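Local coordinates for protein aminoglycoside N(3)-acetyltransferase III (Serratia marcescens, PDB 7LAO) that transfers the acetyl group of acetyl-CoA to the N3 amine of 2-deoxystreptamine antibiotics such as gentamicin, kanamycin and tobramycin, conferring resistance to them, at residues G260-Y263 with L264-F268. Residues are numbered along the deposited sequence; the frame is centred on the assembly and turned at random.
Sequences GVTY and LEQHF
From Gly260 through Val261 and Thr262, each carbonyl accepts the amide N-H four residues on, from Leu264, Glu265 and Gln266 respectively, each bond 2.9 Å from N to O. This i to i+4 ladder is that of an alpha-helix, here the last turns of the C-terminal helix 253-268. The ladder weakens at its next rung, where His267 N reaches Tyr263 O at 3.0 Å with an N-H...O angle of only 134°. Here a side chain lends a second bond: His267 ND1, as the donor, makes a straighter one to the same oxygen, also 2.9 Å long. Tyr263 O lies at the imidazole edge, in the ring plane, and the bond therefore restrains the ring's rotation. Tyr263 CG, anti to the backbone N (chi1 -175°), sends the phenol outward from the helix with only a slight lean toward its C-terminal end, and the imidazole of His267 leans back over one face of it. The two rings stack face to face, centroids 4.1 Å apart and planes inclined by 21°. Tyr263 also packs on Thr227, Ile228 and Ala231 of helix 224-233, and Leu264 joins it on Ile228. On another side of the helix, Val261 and Glu265 both touch Pro179, and the extended Glu265 chain brings OE2 to 3.3 Å from Val261 CG1. Within the aromatic pair, His267 ND1 sits over the centre of the phenol ring, 3.7 Å above its plane.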
ATOM      1  N   GLY A 260     -13.620   0.610   9.878  1.00 25.42           N
ATOM      2  CA  GLY A 260     -13.316   1.976   9.496  1.00 31.28           C
ATOM      3  C   GLY A 260     -14.524   2.697   8.912  1.00 33.40           C
ATOM      4  O   GLY A 260     -14.749   3.876   9.201  1.00 28.38           O
ATOM      5  N   VAL A 261     -15.332   1.991   8.116  1.00 31.72           N
ATOM      6  CA  VAL A 261     -16.525   2.624   7.550  1.00 36.98           C
ATOM      7  C   VAL A 261     -17.515   2.947   8.677  1.00 35.47           C
ATOM      8  O   VAL A 261     -18.072   4.047   8.738  1.00 35.47           O
ATOM      9  CB  VAL A 261     -17.144   1.722   6.450  1.00 31.45           C
ATOM     10  CG1 VAL A 261     -18.470   2.309   5.899  1.00 37.01           C
ATOM     11  CG2 VAL A 261     -16.197   1.550   5.282  1.00 30.71           C
ATOM     12  N   THR A 262     -17.709   1.999   9.598  1.00 31.63           N
ATOM     13  CA  THR A 262     -18.575   2.198  10.754  1.00 34.04           C
ATOM     14  C   THR A 262     -18.098   3.372  11.607  1.00 36.41           C
ATOM     15  O   THR A 262     -18.887   4.232  12.006  1.00 35.22           O
ATOM     16  CB  THR A 262     -18.574   0.911  11.598  1.00 46.49           C
ATOM     17  OG1 THR A 262     -18.996  -0.190  10.787  1.00 56.62           O
ATOM     18  CG2 THR A 262     -19.486   1.035  12.825  1.00 45.96           C
ATOM     19  N   TYR A 263     -16.805   3.368  11.948  1.00 31.84           N
ATOM     20  CA  TYR A 263     -16.182   4.461  12.688  1.00 34.04           C
ATOM     21  C   TYR A 263     -16.451   5.799  12.020  1.00 32.64           C
ATOM     22  O   TYR A 263     -16.861   6.764  12.673  1.00 34.51           O
ATOM     23  CB  TYR A 263     -14.651   4.216  12.778  1.00 30.52           C
ATOM     24  CG  TYR A 263     -13.938   5.262  13.648  1.00 33.63           C
ATOM     25  CD1 TYR A 263     -13.752   5.044  15.009  1.00 33.46           C
ATOM     26  CD2 TYR A 263     -13.502   6.482  13.115  1.00 37.25           C
ATOM     27  CE1 TYR A 263     -13.119   6.005  15.846  1.00 39.63           C
ATOM     28  CE2 TYR A 263     -12.878   7.456  13.947  1.00 40.99           C
ATOM     29  CZ  TYR A 263     -12.691   7.202  15.302  1.00 38.88           C
ATOM     30  OH  TYR A 263     -12.087   8.149  16.101  1.00 43.53           O
ATOM     31  N   LEU A 264     -16.176   5.893  10.715  1.00 33.35           N
ATOM     32  CA  LEU A 264     -16.348   7.174  10.038  1.00 38.34           C
ATOM     33  C   LEU A 264     -17.818   7.599  10.015  1.00 40.90           C
ATOM     34  O   LEU A 264     -18.134   8.795  10.126  1.00 43.06           O
ATOM     35  CB  LEU A 264     -15.776   7.106   8.619  1.00 39.91           C
ATOM     36  CG  LEU A 264     -14.236   7.153   8.503  1.00 38.17           C
ATOM     37  CD1 LEU A 264     -13.757   6.803   7.098  1.00 34.62           C
ATOM     38  CD2 LEU A 264     -13.674   8.517   8.919  1.00 33.85           C
ATOM     39  N   GLU A 265     -18.730   6.639   9.914  1.00 37.34           N
ATOM     40  CA  GLU A 265     -20.148   6.979   9.906  1.00 44.81           C
ATOM     41  C   GLU A 265     -20.575   7.497  11.271  1.00 51.52           C
ATOM     42  O   GLU A 265     -21.295   8.504  11.382  1.00 42.86           O
ATOM     43  CB  GLU A 265     -20.963   5.749   9.533  1.00 46.44           C
ATOM     44  CG  GLU A 265     -20.866   5.311   8.078  1.00 50.76           C
ATOM     45  CD  GLU A 265     -21.803   4.142   7.763  1.00 68.69           C
ATOM     46  OE1 GLU A 265     -22.861   4.027   8.426  1.00 71.54           O
ATOM     47  OE2 GLU A 265     -21.490   3.342   6.853  1.00 76.06           O
ATOM     48  N   GLN A 266     -20.172   6.788  12.325  1.00 43.56           N
ATOM     49  CA  GLN A 266     -20.600   7.178  13.656  1.00 46.60           C
ATOM     50  C   GLN A 266     -20.010   8.524  14.052  1.00 53.64           C
ATOM     51  O   GLN A 266     -20.602   9.232  14.866  1.00 54.35           O
ATOM     52  CB  GLN A 266     -20.221   6.094  14.673  1.00 48.24           C
ATOM     53  CG  GLN A 266     -21.017   4.816  14.521  1.00 47.81           C
ATOM     54  CD  GLN A 266     -22.476   5.023  14.901  1.00 61.49           C
ATOM     55  OE1 GLN A 266     -22.779   5.376  16.044  1.00 60.37           O
ATOM     56  NE2 GLN A 266     -23.384   4.842  13.935  1.00 64.02           N
ATOM     57  N   HIS A 267     -18.862   8.909  13.486  1.00 47.58           N
ATOM     58  CA  HIS A 267     -18.209  10.128  13.946  1.00 53.33           C
ATOM     59  C   HIS A 267     -18.362  11.296  12.999  1.00 50.08           C
ATOM     60  O   HIS A 267     -18.405  12.441  13.448  1.00 49.67           O
ATOM     61  CB  HIS A 267     -16.719   9.872  14.201  1.00 48.46           C
ATOM     62  CG  HIS A 267     -16.470   9.042  15.425  1.00 52.93           C
ATOM     63  ND1 HIS A 267     -16.553   7.667  15.425  1.00 53.00           N
ATOM     64  CD2 HIS A 267     -16.162   9.397  16.692  1.00 60.37           C
ATOM     65  CE1 HIS A 267     -16.311   7.207  16.635  1.00 55.83           C
ATOM     66  NE2 HIS A 267     -16.060   8.237  17.422  1.00 59.66           N
ATOM     67  N   PHE A 268     -18.475  11.061  11.709  1.00 44.23           N
ATOM     68  CA  PHE A 268     -18.527  12.186  10.788  1.00 47.30           C
ATOM     69  C   PHE A 268     -19.739  12.136   9.874  1.00 47.74           C
ATOM     70  O   PHE A 268     -19.853  12.970   8.980  1.00 57.57           O
ATOM     71  CB  PHE A 268     -17.212  12.251  10.002  1.00 47.20           C
ATOM     72  CG  PHE A 268     -16.017  12.417  10.903  1.00 43.84           C
ATOM     73  CD1 PHE A 268     -15.291  11.323  11.322  1.00 45.06           C
ATOM     74  CD2 PHE A 268     -15.680  13.668  11.398  1.00 48.70           C
ATOM     75  CE1 PHE A 268     -14.195  11.467  12.195  1.00 46.34           C
ATOM     76  CE2 PHE A 268     -14.588  13.823  12.258  1.00 51.73           C
ATOM     77  CZ  PHE A 268     -13.851  12.720  12.660  1.00 45.71           C
TER